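Glycinin A3B4 subunit (Glycine max, PDB 2D5H) probably serves as a seed storage protein of the 11S globulin type, assembling from two-cupin subunits into trimers. Local coordinates at residues Y62-Q67 / N159-Y164; V372-N377 / G488-P493; N55-P60 / W132-G137. All coordinates share one frame; numbering follows the deposited sequence.

Contact 1. Residues Y62-Q67 / N159-Y164; sequences YSPYPQ and NPRVFY
A chi1 of 57° sets CG of Y62 between its backbone N and carbonyl carbon, while F163 carries CG anti to its own carbonyl carbon. Pairing puts both residues on one face of the sheet, and the torsions turn their rings to within 23° of parallel, though slid so far that they barely overlap. The atom over the tyrosine face is instead CB of F163, 3.5 Å from the centroid of the Y62 ring and offset toward the CE1 and CZ rim, a CH-pi contact. Beneath it the backbones form one antiparallel hydrogen-bonded pair: F163 N donates to Y62 O at 3.0 Å, nearly straight at 166°, and Y62 N returns a more bent bond to F163 O. Strand 163-164 is thereby joined to the end of strand 56-62 in the N-terminal cupin domain. Past Y62 the chain leaves for strand 67-73 and side chains take over. S63 OG donates to R161 O at 3.0 Å, tilted out of the carbonyl plane, and the ring of P64 crosses R161 at about a right angle, near CB. Y65 extends its phenol to P160, with S63 CB over the centre of its ring. The extended R161 leads away to a salt bridge with D157. Y62 faces another chain as well: its OH is hydrogen-bonded to N427 O of the second subunit, and W384 of that subunit stacks on its ring.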
# COMPACT_ATOMS: atom_id res chain seq x y z
N TYR A 62 9.86 -21.48 1.63
CA TYR A 62 9.71 -20.07 1.28
C TYR A 62 8.34 -19.57 1.72
O TYR A 62 7.38 -20.34 1.82
CB TYR A 62 9.89 -19.87 -0.23
CG TYR A 62 8.94 -20.69 -1.08
CD1 TYR A 62 9.13 -22.06 -1.25
CD2 TYR A 62 7.85 -20.10 -1.71
CE1 TYR A 62 8.26 -22.82 -2.03
CE2 TYR A 62 6.97 -20.85 -2.49
CZ TYR A 62 7.18 -22.21 -2.65
OH TYR A 62 6.32 -22.95 -3.41
N SER A 63 8.25 -18.26 1.98
CA SER A 63 7.00 -17.66 2.42
C SER A 63 6.58 -16.48 1.53
O SER A 63 7.42 -15.82 0.92
CB SER A 63 7.12 -17.19 3.87
OG SER A 63 7.31 -18.29 4.75
N PRO A 64 5.26 -16.22 1.45
CA PRO A 64 4.71 -15.13 0.64
C PRO A 64 5.03 -13.74 1.19
O PRO A 64 4.48 -12.74 0.73
CB PRO A 64 3.21 -15.42 0.66
CG PRO A 64 3.02 -16.01 2.02
CD PRO A 64 4.19 -16.96 2.13
N TYR A 65 5.93 -13.70 2.17
CA TYR A 65 6.32 -12.44 2.80
C TYR A 65 7.74 -12.54 3.36
O TYR A 65 8.24 -13.63 3.63
CB TYR A 65 5.36 -12.11 3.93
CG TYR A 65 5.12 -13.27 4.86
CD1 TYR A 65 3.99 -14.08 4.71
CD2 TYR A 65 6.02 -13.59 5.87
CE1 TYR A 65 3.78 -15.17 5.54
CE2 TYR A 65 5.82 -14.68 6.70
CZ TYR A 65 4.69 -15.47 6.53
OH TYR A 65 4.49 -16.55 7.36
N PRO A 66 8.40 -11.39 3.55
CA PRO A 66 9.76 -11.38 4.09
C PRO A 66 9.79 -11.78 5.56
O PRO A 66 8.74 -11.91 6.20
CB PRO A 66 10.20 -9.93 3.87
CG PRO A 66 8.93 -9.18 4.06
CD PRO A 66 7.94 -10.01 3.27
N GLN A 67 10.99 -11.99 6.08
CA GLN A 67 11.18 -12.37 7.48
C GLN A 67 12.46 -11.74 7.99
O GLN A 67 13.46 -11.69 7.27
CB GLN A 67 11.30 -13.88 7.62
CG GLN A 67 10.15 -14.70 7.05
CD GLN A 67 10.35 -16.19 7.25
OE1 GLN A 67 9.52 -17.01 6.84
NE2 GLN A 67 11.45 -16.56 7.90
N ASN A 159 -2.75 -14.46 7.16
CA ASN A 159 -2.20 -15.68 7.75
C ASN A 159 -0.84 -16.06 7.17
O ASN A 159 -0.60 -15.93 5.97
CB ASN A 159 -3.18 -16.84 7.54
CG ASN A 159 -4.50 -16.62 8.25
OD1 ASN A 159 -5.22 -15.66 7.97
ND2 ASN A 159 -4.83 -17.50 9.19
N PRO A 160 0.07 -16.54 8.03
CA PRO A 160 1.42 -16.96 7.64
C PRO A 160 1.41 -18.28 6.87
O PRO A 160 0.71 -19.22 7.25
CB PRO A 160 2.14 -17.07 8.98
CG PRO A 160 1.04 -17.49 9.90
CD PRO A 160 -0.08 -16.58 9.50
N ARG A 161 2.18 -18.35 5.79
CA ARG A 161 2.23 -19.55 4.97
C ARG A 161 3.67 -19.96 4.66
O ARG A 161 4.49 -19.13 4.26
CB ARG A 161 1.49 -19.33 3.65
CG ARG A 161 0.01 -18.97 3.80
CD ARG A 161 -0.56 -18.49 2.47
NE ARG A 161 -1.96 -18.12 2.57
CZ ARG A 161 -2.97 -18.98 2.65
NH1 ARG A 161 -2.73 -20.29 2.66
NH2 ARG A 161 -4.22 -18.55 2.74
N VAL A 162 3.97 -21.24 4.85
CA VAL A 162 5.30 -21.77 4.59
C VAL A 162 5.21 -22.94 3.61
O VAL A 162 4.46 -23.89 3.84
CB VAL A 162 5.99 -22.26 5.88
CG1 VAL A 162 7.38 -22.78 5.57
CG2 VAL A 162 6.06 -21.12 6.89
N PHE A 163 5.97 -22.87 2.53
CA PHE A 163 5.97 -23.92 1.52
C PHE A 163 7.26 -24.74 1.62
O PHE A 163 8.34 -24.25 1.27
CB PHE A 163 5.87 -23.32 0.12
CG PHE A 163 4.63 -22.49 -0.11
CD1 PHE A 163 4.38 -21.35 0.65
CD2 PHE A 163 3.71 -22.85 -1.09
CE1 PHE A 163 3.24 -20.58 0.42
CE2 PHE A 163 2.57 -22.09 -1.32
CZ PHE A 163 2.34 -20.95 -0.56
N TYR A 164 7.15 -25.98 2.09
CA TYR A 164 8.31 -26.85 2.20
C TYR A 164 8.54 -27.65 0.93
O TYR A 164 7.59 -28.10 0.29
CB TYR A 164 8.17 -27.80 3.39
CG TYR A 164 8.55 -27.19 4.71
CD1 TYR A 164 7.61 -26.53 5.50
CD2 TYR A 164 9.87 -27.24 5.16
CE1 TYR A 164 7.98 -25.94 6.70
CE2 TYR A 164 10.24 -26.65 6.36
CZ TYR A 164 9.29 -26.00 7.13
OH TYR A 164 9.66 -25.42 8.32

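Contact 2. Residues V372-N377 / G488-P493; sequences VVLYRN and GPLVNP
Two separate touches, L374 on L490 and N377 on P493, join segments whose backbones exchange no hydrogen bond. At the first, one methyl group meets another: CD2 of L374 lies 3.5 Å from CD2 of L490, the two side chains running obliquely past each other. Both leucines hold CG beside the backbone N with the rest of the chain extended, but L490 points its CB toward the opposing segment, whereas L374 starts off to one side and reaches across with its branch. At the second touch the pyrrolidine of P493 crosses the asparagine side chain at about a right angle. Its CG packs against CB of N377 at 3.4 Å and lies 3.5 Å from OD1 of N377, so apolar carbons of the proline back onto both the root and the amide end of the asparagine. The leucine pair spans the C-terminal cupin domain from one sheet to the other: L374 ends strand 368-374 of one, and L490 belongs to the short strand 490-491, which pairs with strand 379-385 of the other. N377, with a positive phi of 52°, sits in the turn linking those two long strands, and there it meets P493, the last residue of the chain, just beyond strand 490-491. Further out, backbone bonds of V372 and L374 to Y441 and L439 of strand 438-445 hold strand 368-374 in its sheet. L490 also packs on I351, A348 and Y380, while P489 is hydrogen-bonded through its O to S381 OG. The ring of P493 rests on I379 and on Q215 of the third subunit.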
# COMPACT_ATOMS: atom_id res chain seq x y z
N VAL A 372 19.05 -3.32 22.46
CA VAL A 372 19.22 -2.47 23.63
C VAL A 372 19.66 -3.25 24.86
O VAL A 372 19.17 -4.34 25.14
CB VAL A 372 17.91 -1.73 23.95
CG1 VAL A 372 18.07 -0.91 25.21
CG2 VAL A 372 17.52 -0.85 22.78
N VAL A 373 20.60 -2.67 25.61
CA VAL A 373 21.11 -3.28 26.83
C VAL A 373 21.00 -2.30 27.99
O VAL A 373 21.57 -1.22 27.96
CB VAL A 373 22.59 -3.68 26.68
CG1 VAL A 373 23.00 -4.54 27.86
CG2 VAL A 373 22.80 -4.43 25.37
N LEU A 374 20.25 -2.70 29.02
CA LEU A 374 20.06 -1.85 30.19
C LEU A 374 20.70 -2.46 31.43
O LEU A 374 20.26 -3.50 31.93
CB LEU A 374 18.56 -1.62 30.43
CG LEU A 374 17.85 -0.79 29.36
CD1 LEU A 374 16.36 -0.76 29.64
CD2 LEU A 374 18.43 0.61 29.35
N TYR A 375 21.74 -1.80 31.92
CA TYR A 375 22.48 -2.24 33.09
C TYR A 375 21.65 -2.08 34.37
O TYR A 375 20.43 -1.95 34.31
CB TYR A 375 23.78 -1.44 33.21
CG TYR A 375 24.71 -1.60 32.02
CD1 TYR A 375 25.61 -0.59 31.68
CD2 TYR A 375 24.72 -2.77 31.26
CE1 TYR A 375 26.49 -0.73 30.61
CE2 TYR A 375 25.59 -2.92 30.19
CZ TYR A 375 26.47 -1.90 29.87
OH TYR A 375 27.35 -2.05 28.82
N ARG A 376 22.32 -2.10 35.52
CA ARG A 376 21.65 -1.94 36.80
C ARG A 376 20.86 -0.64 36.84
O ARG A 376 21.38 0.42 36.48
CB ARG A 376 22.69 -1.95 37.94
CG ARG A 376 22.10 -1.67 39.32
CD ARG A 376 23.19 -1.58 40.37
NE ARG A 376 22.68 -1.11 41.66
CZ ARG A 376 21.80 -1.77 42.41
NH1 ARG A 376 21.32 -2.94 42.00
NH2 ARG A 376 21.39 -1.27 43.57
N ASN A 377 19.61 -0.72 37.27
CA ASN A 377 18.75 0.46 37.34
C ASN A 377 18.75 1.18 36.00
O ASN A 377 18.51 2.39 35.94
CB ASN A 377 19.24 1.42 38.43
CG ASN A 377 18.91 0.92 39.83
OD1 ASN A 377 19.25 1.58 40.82
ND2 ASN A 377 18.26 -0.23 39.92
N GLY A 488 21.91 11.59 26.37
CA GLY A 488 21.40 10.33 25.87
C GLY A 488 20.08 9.92 26.49
O GLY A 488 19.78 10.30 27.63
N PRO A 489 19.24 9.16 25.76
CA PRO A 489 17.94 8.70 26.26
C PRO A 489 18.06 7.64 27.35
O PRO A 489 17.08 7.30 28.00
CB PRO A 489 17.28 8.16 25.00
CG PRO A 489 18.43 7.65 24.21
CD PRO A 489 19.44 8.76 24.36
N LEU A 490 19.26 7.10 27.53
CA LEU A 490 19.49 6.09 28.55
C LEU A 490 19.94 6.75 29.85
O LEU A 490 21.09 7.18 29.97
CB LEU A 490 20.55 5.09 28.07
CG LEU A 490 20.14 4.23 26.87
CD1 LEU A 490 21.29 3.35 26.45
CD2 LEU A 490 18.92 3.39 27.23
N VAL A 491 19.02 6.83 30.81
CA VAL A 491 19.31 7.46 32.09
C VAL A 491 19.39 6.44 33.22
O VAL A 491 18.96 5.29 33.07
CB VAL A 491 18.24 8.52 32.43
CG1 VAL A 491 18.68 9.36 33.62
CG2 VAL A 491 17.99 9.41 31.21
N ASN A 492 19.94 6.87 34.36
CA ASN A 492 20.09 6.02 35.53
C ASN A 492 19.76 6.83 36.79
O ASN A 492 20.10 8.01 36.88
CB ASN A 492 21.52 5.51 35.63
CG ASN A 492 22.51 6.63 35.85
OD1 ASN A 492 22.62 7.55 35.04
ND2 ASN A 492 23.24 6.56 36.96
N PRO A 493 19.11 6.20 37.78
CA PRO A 493 18.74 6.88 39.03
C PRO A 493 19.94 7.25 39.89
O PRO A 493 20.13 8.46 40.16
CB PRO A 493 17.83 5.86 39.71
CG PRO A 493 18.43 4.56 39.28
CD PRO A 493 18.68 4.79 37.81
OXT PRO A 493 20.69 6.33 40.29

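Contact 3. Residues N55-P60 / W132-G137; sequences NGLHLP and WTYNTG. With CO3 (carbonate ion), chain G.
L57 pushes its CD1 methyl into the hollow between two aromatic residues of the facing strand, W132 and Y134. That methyl lies 3.9 Å from CE3 of W132 and equally 3.9 Å from CB of Y134. With chi1 near 176° the leucine carries CG opposite its backbone N, which swings the branch over the neighbouring chain. A second bump, CG of P60, meets CB of W132 at 3.4 Å, so the tryptophan is propped at its root by the proline and touched on its benzene part by the leucine; P463 of the second subunit packs on it as well. The ring of Y134 lies along the backbone of N55 and G56, its CD2 atom close to the G56 carbonyl oxygen, and its OH comes 3.0 Å from OD1 of N55. Replacing Y134 by an alanine is likely to open a gap along the backbone of N55 and G56 and leave N55 without its phenol neighbour. Strands 56-60 and 132-134 run antiparallel in the N-terminal cupin, their short axes 4.7 Å apart. N135 N donates to G56 O and H58 N to T133 O, both nearly straight; the T133 N to H58 O bond is weak. Just past the strand, N135 OD1 accepts from G137 N in an Asx turn. H58 and T133 share the face turned away from L57 and Y134. There H58 ND1 donates to carbonate O2 at 3.0 Å, R50 gives the ion another hydrogen bond, and Y164 is the second partner of H58. One face is thus apolar and aromatic, while the other offers donors to an anion, here a carbonate probably taken from the crystallisation liquor.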
# COMPACT_ATOMS: atom_id res chain seq x y z
N ASN A 55 23.90 -30.31 14.64
CA ASN A 55 23.87 -30.95 13.33
C ASN A 55 22.46 -30.94 12.74
O ASN A 55 22.13 -31.73 11.86
CB ASN A 55 24.36 -32.40 13.44
CG ASN A 55 25.85 -32.50 13.76
OD1 ASN A 55 26.69 -32.01 13.01
ND2 ASN A 55 26.17 -33.13 14.88
N GLY A 56 21.63 -30.02 13.23
CA GLY A 56 20.27 -29.92 12.75
C GLY A 56 20.12 -29.10 11.49
O GLY A 56 20.74 -28.05 11.34
N LEU A 57 19.30 -29.60 10.57
CA LEU A 57 19.06 -28.92 9.30
C LEU A 57 17.59 -28.55 9.18
O LEU A 57 16.71 -29.34 9.54
CB LEU A 57 19.47 -29.82 8.13
CG LEU A 57 19.19 -29.31 6.72
CD1 LEU A 57 19.85 -27.96 6.50
CD2 LEU A 57 19.70 -30.32 5.71
N HIS A 58 17.33 -27.36 8.67
CA HIS A 58 15.96 -26.90 8.49
C HIS A 58 15.60 -27.05 7.02
O HIS A 58 16.12 -26.32 6.17
CB HIS A 58 15.83 -25.43 8.90
CG HIS A 58 14.42 -24.97 9.07
ND1 HIS A 58 14.09 -23.64 9.27
CD2 HIS A 58 13.25 -25.65 9.09
CE1 HIS A 58 12.78 -23.53 9.40
NE2 HIS A 58 12.25 -24.74 9.29
N LEU A 59 14.71 -28.00 6.73
CA LEU A 59 14.29 -28.28 5.36
C LEU A 59 13.90 -27.01 4.61
O LEU A 59 13.13 -26.19 5.10
CB LEU A 59 13.11 -29.25 5.36
CG LEU A 59 13.39 -30.64 5.93
CD1 LEU A 59 12.13 -31.50 5.86
CD2 LEU A 59 14.53 -31.29 5.15
N PRO A 60 14.44 -26.84 3.39
CA PRO A 60 14.17 -25.67 2.55
C PRO A 60 12.69 -25.29 2.51
O PRO A 60 11.81 -26.15 2.65
CB PRO A 60 14.71 -26.10 1.19
CG PRO A 60 15.90 -26.92 1.57
CD PRO A 60 15.35 -27.77 2.70
N TRP A 132 17.46 -22.98 3.16
CA TRP A 132 17.77 -24.07 4.08
C TRP A 132 18.81 -23.57 5.08
O TRP A 132 19.72 -22.82 4.72
CB TRP A 132 18.32 -25.28 3.32
CG TRP A 132 19.51 -24.99 2.48
CD1 TRP A 132 19.51 -24.56 1.18
CD2 TRP A 132 20.89 -25.04 2.88
NE1 TRP A 132 20.80 -24.33 0.76
CE2 TRP A 132 21.66 -24.62 1.78
CE3 TRP A 132 21.54 -25.39 4.08
CZ2 TRP A 132 23.06 -24.54 1.83
CZ3 TRP A 132 22.93 -25.31 4.13
CH2 TRP A 132 23.67 -24.89 3.01
N THR A 133 18.67 -23.97 6.34
CA THR A 133 19.60 -23.55 7.38
C THR A 133 20.20 -24.75 8.09
O THR A 133 19.51 -25.74 8.35
CB THR A 133 18.90 -22.66 8.42
OG1 THR A 133 17.88 -23.41 9.08
CG2 THR A 133 18.28 -21.44 7.75
N TYR A 134 21.49 -24.67 8.41
CA TYR A 134 22.19 -25.76 9.08
C TYR A 134 23.03 -25.28 10.26
O TYR A 134 23.79 -24.32 10.14
CB TYR A 134 23.09 -26.49 8.08
CG TYR A 134 23.87 -27.64 8.67
CD1 TYR A 134 25.26 -27.55 8.84
CD2 TYR A 134 23.24 -28.82 9.05
CE1 TYR A 134 25.99 -28.61 9.38
CE2 TYR A 134 23.95 -29.88 9.59
CZ TYR A 134 25.33 -29.77 9.75
OH TYR A 134 26.04 -30.83 10.28
N ASN A 135 22.88 -25.96 11.40
CA ASN A 135 23.63 -25.61 12.60
C ASN A 135 25.03 -26.22 12.58
O ASN A 135 25.20 -27.43 12.76
CB ASN A 135 22.86 -26.08 13.85
CG ASN A 135 23.67 -25.92 15.13
OD1 ASN A 135 24.46 -24.99 15.26
ND2 ASN A 135 23.45 -26.83 16.07
N THR A 136 26.03 -25.37 12.36
CA THR A 136 27.42 -25.80 12.29
C THR A 136 28.13 -25.88 13.64
O THR A 136 29.31 -26.22 13.71
CB THR A 136 28.23 -24.87 11.37
OG1 THR A 136 28.20 -23.54 11.90
CG2 THR A 136 27.65 -24.87 9.97
N GLY A 137 27.42 -25.55 14.71
CA GLY A 137 28.03 -25.59 16.03
C GLY A 137 27.68 -26.82 16.84
O GLY A 137 27.02 -27.73 16.35
C CO3 G . 16.04 -20.31 10.61
O1 CO3 G . 15.31 -19.38 10.10
O2 CO3 G . 15.56 -21.50 10.71
O3 CO3 G . 17.24 -20.03 11.02

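Overall arrangement
Contacts 1 and 3 are buried and hold the same element, strand 56-62: contact 3 pairs its beginning with strand 131-134, contact 1 its end with strand 163-164. They touch directly, Y164 OH of contact 1 lying 2.8 Å from H58 NE2 of contact 3, probably as a hydrogen bond. Contact 2 belongs to the C-terminal cupin, with its nearest atoms about 18 Å from contact 1, and is only partly buried, ending at the exposed chain terminus. Chemistry follows place: within one sheet, backbone hydrogen bonds set the register and aromatic side chains pack around them, whereas contact 2 has no hydrogen bond between its segments and rests on van der Waals touches.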